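Local coordinates for hypothetical nigD-like protein (Bacteroides caccae, PDB 3QWN) that is probably a NigD-like immunity protein, an antitoxin inferred to protect its bacterial producer, at residues L12-V17 / R54-Y59; T37-R42 / T69-S74. All coordinates share one frame; numbering follows the deposited sequence.

Contact 1: residues L12-V17 / R54-Y59; sequences LEFVTV and RVMSNY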
loop_
_atom_site.group_PDB
_atom_site.type_symbol
_atom_site.label_atom_id
_atom_site.label_comp_id
_atom_site.label_asym_id
_atom_site.label_seq_id
_atom_site.Cartn_x
_atom_site.Cartn_y
_atom_site.Cartn_z
ATOM N N LEU A 12 10.940 -3.399 -7.833
ATOM C CA LEU A 12 10.682 -2.543 -6.679
ATOM C C LEU A 12 10.142 -3.312 -5.505
ATOM O O LEU A 12 9.318 -4.195 -5.675
ATOM C CB LEU A 12 9.677 -1.455 -7.070
ATOM C CG LEU A 12 10.127 -0.407 -8.098
ATOM C CD1 LEU A 12 8.992 0.546 -8.389
ATOM C CD2 LEU A 12 11.335 0.394 -7.598
ATOM N N GLU A 13 10.570 -2.957 -4.317
ATOM C CA GLU A 13 10.114 -3.561 -3.063
ATOM C C GLU A 13 9.442 -2.524 -2.152
ATOM O O GLU A 13 9.815 -1.359 -2.192
ATOM C CB GLU A 13 11.308 -4.128 -2.298
ATOM C CG GLU A 13 11.751 -5.532 -2.660
ATOM C CD GLU A 13 12.897 -6.029 -1.791
ATOM O OE1 GLU A 13 12.775 -6.029 -0.534
ATOM O OE2 GLU A 13 13.951 -6.356 -2.388
ATOM N N PHE A 14 8.501 -2.963 -1.309
ATOM C CA PHE A 14 7.847 -2.172 -0.259
ATOM C C PHE A 14 8.824 -2.121 0.883
ATOM O O PHE A 14 9.210 -3.177 1.400
ATOM C CB PHE A 14 6.503 -2.846 0.192
ATOM C CG PHE A 14 5.343 -2.743 -0.777
ATOM C CD1 PHE A 14 5.323 -3.492 -1.951
ATOM C CD2 PHE A 14 4.273 -1.886 -0.521
ATOM C CE1 PHE A 14 4.273 -3.352 -2.871
ATOM C CE2 PHE A 14 3.211 -1.772 -1.428
ATOM C CZ PHE A 14 3.207 -2.524 -2.583
ATOM N N VAL A 15 9.264 -0.927 1.261
ATOM C CA VAL A 15 10.224 -0.716 2.364
ATOM C C VAL A 15 9.811 0.525 3.135
ATOM O O VAL A 15 8.903 1.286 2.723
ATOM C CB VAL A 15 11.720 -0.588 1.867
ATOM C CG1 VAL A 15 12.218 -1.852 1.145
ATOM C CG2 VAL A 15 11.945 0.666 1.008
ATOM N N THR A 16 10.504 0.734 4.253
ATOM C CA THR A 16 10.429 1.945 5.058
ATOM C C THR A 16 11.821 2.600 5.000
ATOM O O THR A 16 12.829 1.905 5.057
ATOM C CB THR A 16 9.938 1.659 6.480
ATOM O OG1 THR A 16 8.674 1.007 6.404
ATOM C CG2 THR A 16 9.776 2.926 7.304
ATOM N N VAL A 17 11.878 3.895 4.790
ATOM C CA VAL A 17 13.157 4.618 4.812
ATOM C C VAL A 17 13.088 5.663 5.915
ATOM O O VAL A 17 12.009 6.169 6.205
ATOM C CB VAL A 17 13.593 5.242 3.460
ATOM C CG1 VAL A 17 13.905 4.175 2.435
ATOM C CG2 VAL A 17 12.559 6.240 2.928
ATOM N N ARG A 54 7.043 5.227 4.166
ATOM C CA ARG A 54 6.704 3.962 3.519
ATOM C C ARG A 54 6.818 4.261 2.013
ATOM O O ARG A 54 6.097 5.134 1.523
ATOM C CB ARG A 54 5.299 3.517 3.958
ATOM C CG ARG A 54 4.756 2.220 3.352
ATOM C CD ARG A 54 5.428 1.037 3.962
ATOM N NE ARG A 54 4.890 -0.252 3.518
ATOM C CZ ARG A 54 5.452 -1.417 3.831
ATOM N NH1 ARG A 54 6.563 -1.450 4.557
ATOM N NH2 ARG A 54 4.928 -2.555 3.395
ATOM N N VAL A 55 7.770 3.601 1.296
ATOM C CA VAL A 55 8.066 3.884 -0.114
ATOM C C VAL A 55 8.325 2.593 -0.910
ATOM O O VAL A 55 8.488 1.526 -0.328
ATOM C CB VAL A 55 9.343 4.828 -0.218
ATOM C CG1 VAL A 55 9.085 6.232 0.331
ATOM C CG2 VAL A 55 10.573 4.203 0.449
HETATM N N MSE A 56 8.434 2.727 -2.250
HETATM C CA MSE A 56 8.882 1.694 -3.197
HETATM C C MSE A 56 10.391 1.934 -3.477
HETATM O O MSE A 56 10.850 3.078 -3.614
HETATM C CB MSE A 56 8.064 1.694 -4.502
HETATM C CG MSE A 56 6.582 1.392 -4.261
HETATM SE SE MSE A 56 6.288 -0.299 -3.287
HETATM C CE MSE A 56 7.045 -1.524 -4.596
ATOM N N SER A 57 11.173 0.868 -3.526
ATOM C CA SER A 57 12.599 1.061 -3.748
ATOM C C SER A 57 13.241 -0.097 -4.455
ATOM O O SER A 57 12.928 -1.264 -4.197
ATOM C CB SER A 57 13.310 1.269 -2.405
ATOM O OG SER A 57 14.696 1.537 -2.508
ATOM N N ASN A 58 14.221 0.244 -5.284
ATOM C CA ASN A 58 15.176 -0.669 -5.864
ATOM C C ASN A 58 16.459 -0.446 -5.065
ATOM O O ASN A 58 17.021 0.656 -5.052
ATOM C CB ASN A 58 15.390 -0.483 -7.365
ATOM C CG ASN A 58 16.355 -1.495 -7.937
ATOM O OD1 ASN A 58 17.520 -1.224 -8.111
ATOM N ND2 ASN A 58 15.926 -2.712 -8.133
ATOM N N TYR A 59 16.889 -1.473 -4.353
ATOM C CA TYR A 59 18.076 -1.382 -3.522
ATOM C C TYR A 59 18.743 -2.733 -3.489
ATOM O O TYR A 59 18.096 -3.753 -3.748
ATOM C CB TYR A 59 17.681 -0.927 -2.074
ATOM C CG TYR A 59 17.038 -2.018 -1.250
ATOM C CD1 TYR A 59 15.685 -2.327 -1.390
ATOM C CD2 TYR A 59 17.790 -2.784 -0.365
ATOM C CE1 TYR A 59 15.084 -3.335 -0.629
ATOM C CE2 TYR A 59 17.207 -3.814 0.383
ATOM C CZ TYR A 59 15.853 -4.083 0.254
ATOM O OH TYR A 59 15.271 -5.095 0.993
HETATM O O HOH W 1 17.139 -6.253 -2.921
HETATM O O HOH W 2 14.959 -4.468 -4.838
#
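E13 and V15 pair with S57 and V55 through two antiparallel hydrogen-bonded pairs, joining strand 13-19 to strand 52-63. E13 N gives to S57 O and S57 N returns a bond to E13 O, both 2.9 Å. V15 N to V55 O is the straightest of the four backbone bonds, at 172° (N-H...O), and V55 N reaches V15 O in return. Between them F14 and M56 form a non-hydrogen-bonded pair, and M56 CA lies 3.3 Å from E13 O as a CA-H...O contact.

On the face of F14 and M56 the contact is selenium on ring. The chain of selenomethionine M56 doubles back at chi2 (-55°) and chi3, which carries SE over the centre of the F14 ring, 3.5 Å from the centroid and 7° off its normal: a Met-aromatic contact. CE goes on to L12 CB at 3.6 Å. R54 folds toward the same phenylalanine, with F14 CB over one face of its guanidinium, whose rotation is fixed by a salt bridge to D31 and hydrogen bonds to N113 and S165.

The other face is apolar around V15 and polar at its end. V55 CG2 sits against V15 CG2 and V17 CG2, both at 3.8 Å, while Y59 CE1 meets V15 CG1 obliquely. The Y59 hydroxyl donates to E13 OE1 at 3.1 Å, on the syn side but out of the carboxylate plane, and a water lies between E13 OE2 and Y59 O.

This pairing of first and fourth strands closes the sheet of the N-terminal OB domain. V15, V17 and Y59 pack on strand 25-30, and S57 OG bonds to S74 O of strand 68-77. L12, F14 and M56 instead touch strand 158-167, and the F14 ring meets W106 edge-to-face.

Contact 2: residues T37-R42 / T69-S74; sequences TVSKDR and TAVIYS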
loop_
_atom_site.group_PDB
_atom_site.type_symbol
_atom_site.label_atom_id
_atom_site.label_comp_id
_atom_site.label_asym_id
_atom_site.label_seq_id
_atom_site.Cartn_x
_atom_site.Cartn_y
_atom_site.Cartn_z
ATOM N N THR A 37 21.580 0.155 7.698
ATOM C CA THR A 37 22.185 1.461 7.504
ATOM C C THR A 37 22.355 1.614 5.979
ATOM O O THR A 37 22.754 0.651 5.326
ATOM C CB THR A 37 23.514 1.533 8.282
ATOM O OG1 THR A 37 23.250 1.582 9.680
ATOM C CG2 THR A 37 24.348 2.746 7.903
ATOM N N VAL A 38 22.011 2.779 5.415
ATOM C CA VAL A 38 22.164 3.059 3.983
ATOM C C VAL A 38 23.594 3.553 3.778
ATOM O O VAL A 38 23.883 4.704 4.110
ATOM C CB VAL A 38 21.101 4.066 3.453
ATOM C CG1 VAL A 38 21.410 4.519 2.029
ATOM C CG2 VAL A 38 19.693 3.484 3.542
ATOM N N SER A 39 24.479 2.707 3.198
ATOM C CA SER A 39 25.869 3.081 2.929
ATOM C C SER A 39 25.958 4.034 1.721
ATOM O O SER A 39 26.887 4.833 1.644
ATOM C CB SER A 39 26.738 1.843 2.699
ATOM O OG SER A 39 26.256 0.967 1.684
ATOM N N LYS A 40 25.005 3.958 0.791
ATOM C CA LYS A 40 25.002 4.831 -0.371
ATOM C C LYS A 40 23.580 4.980 -0.921
ATOM O O LYS A 40 22.908 3.987 -1.166
ATOM C CB LYS A 40 25.945 4.288 -1.468
ATOM C CG LYS A 40 26.315 5.300 -2.551
ATOM C CD LYS A 40 27.303 4.680 -3.547
ATOM C CE LYS A 40 27.817 5.677 -4.558
ATOM N NZ LYS A 40 28.786 5.057 -5.498
ATOM N N ASP A 41 23.135 6.235 -1.100
ATOM C CA ASP A 41 21.873 6.552 -1.731
ATOM C C ASP A 41 22.211 7.155 -3.064
ATOM O O ASP A 41 22.536 8.353 -3.153
ATOM C CB ASP A 41 20.968 7.460 -0.879
ATOM C CG ASP A 41 19.671 7.870 -1.572
ATOM O OD1 ASP A 41 19.302 7.237 -2.578
ATOM O OD2 ASP A 41 19.043 8.831 -1.121
ATOM N N ARG A 42 22.177 6.309 -4.112
ATOM C CA ARG A 42 22.523 6.750 -5.462
ATOM C C ARG A 42 21.450 7.685 -6.064
ATOM O O ARG A 42 21.759 8.393 -7.015
ATOM C CB ARG A 42 22.803 5.565 -6.395
ATOM C CG ARG A 42 23.883 4.639 -5.869
ATOM C CD ARG A 42 24.668 4.052 -7.009
ATOM N NE ARG A 42 25.802 3.272 -6.524
ATOM C CZ ARG A 42 26.715 2.713 -7.312
ATOM N NH1 ARG A 42 26.645 2.858 -8.631
ATOM N NH2 ARG A 42 27.708 2.007 -6.789
ATOM N N THR A 69 24.954 -3.570 4.517
ATOM C CA THR A 69 24.455 -2.198 4.374
ATOM C C THR A 69 23.585 -2.174 3.154
ATOM O O THR A 69 23.621 -3.111 2.385
ATOM C CB THR A 69 25.585 -1.145 4.322
ATOM O OG1 THR A 69 26.428 -1.395 3.211
ATOM C CG2 THR A 69 26.413 -1.095 5.592
ATOM N N ALA A 70 22.786 -1.146 2.990
ATOM C CA ALA A 70 21.920 -1.007 1.831
ATOM C C ALA A 70 22.429 0.080 0.918
ATOM O O ALA A 70 22.821 1.133 1.401
ATOM C CB ALA A 70 20.489 -0.677 2.272
ATOM N N VAL A 71 22.392 -0.175 -0.404
ATOM C CA VAL A 71 22.687 0.753 -1.499
ATOM C C VAL A 71 21.355 0.966 -2.237
ATOM O O VAL A 71 20.761 -0.018 -2.702
ATOM C CB VAL A 71 23.820 0.272 -2.425
ATOM C CG1 VAL A 71 24.029 1.266 -3.575
ATOM C CG2 VAL A 71 25.100 0.126 -1.632
ATOM N N ILE A 72 20.862 2.222 -2.276
ATOM C CA ILE A 72 19.583 2.548 -2.905
ATOM C C ILE A 72 19.822 2.990 -4.332
ATOM O O ILE A 72 20.591 3.913 -4.579
ATOM C CB ILE A 72 18.779 3.615 -2.086
ATOM C CG1 ILE A 72 18.469 3.089 -0.664
ATOM C CG2 ILE A 72 17.492 4.068 -2.817
ATOM C CD1 ILE A 72 18.061 4.194 0.318
ATOM N N TYR A 73 19.115 2.364 -5.267
ATOM C CA TYR A 73 19.224 2.684 -6.699
ATOM C C TYR A 73 18.017 3.489 -7.161
ATOM O O TYR A 73 18.163 4.326 -8.037
ATOM C CB TYR A 73 19.401 1.402 -7.544
ATOM C CG TYR A 73 20.739 0.745 -7.253
ATOM C CD1 TYR A 73 21.922 1.248 -7.799
ATOM C CD2 TYR A 73 20.830 -0.341 -6.391
ATOM C CE1 TYR A 73 23.162 0.699 -7.465
ATOM C CE2 TYR A 73 22.054 -0.910 -6.075
ATOM C CZ TYR A 73 23.225 -0.386 -6.606
ATOM O OH TYR A 73 24.440 -0.967 -6.295
ATOM N N SER A 74 16.832 3.255 -6.578
ATOM C CA SER A 74 15.625 4.047 -6.908
ATOM C C SER A 74 14.689 4.122 -5.729
ATOM O O SER A 74 14.710 3.249 -4.891
ATOM C CB SER A 74 14.905 3.538 -8.154
ATOM O OG SER A 74 14.083 2.432 -7.858
#
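S39 and T69 meet through their hydroxyls, with S39 OG 2.8 Å from T69 OG1 and either able to be the donor. Both oxygens stand between backbone N and carbonyl carbon (chi1 54° and 61°), turning them into the gap between the two strands. S39 is the extra residue of a beta bulge: V38 pairs with A70 but K40 with V71. The parallel backbone bonds run past it, T37 O taking A70 N and K40 O taking I72 N, each at 2.9 Å. A70 O accepts the bulge amide S39 N at a bent 131° and also lies near V38 CA.

V38, A70, D41 and I72 share a face. I72 stretches its CG1-CD1 arm along the strand until CD1 rests on V38 CG2 at 3.7 Å, the two side chains crossing at about a right angle. Its other branch, CG2, lies 3.7 Å from D41 OD1. The carboxylate belongs to a turn beyond the strand, since OD1 bonds to T43 OG1 and OD2 to S45 N.

On the far end R42, which is poorly ordered, lays its CD 3.7 Å from Y73 CE1. The two side chains run side by side in the same direction, but the guanidinium and ring planes are too inclined to form a parallel stack. Y73 OH bonds to E60 of strand 52-63.

Backbone hydrogen bonds thus carry the register, the hydroxyl pair occupies the bulge, and the apolar I72-V38 contact backs onto strand 25-30. R42 has no charged partner across the contact, and its touch on Y73 is probably loose.

In the fold
Contacts 1 and 2 lie in one five-strand sheet of the N-terminal OB domain, their centres 11 Å apart, and their segments alternate along the chain. Contact 1 is the more buried: it is antiparallel, and its selenium, ring and guanidinium packing is turned toward the rest of the protein. Contact 2 lies farther from the chain's centre, is parallel and bulged, and mixes a hydroxyl pair with exposed K40 and R42. Strands 52-63 and 68-77 are neighbours and connect them. N58 O bonds to Y73 N at 2.7 Å, and N58 faces both Y73 and S74 in a classic beta bulge.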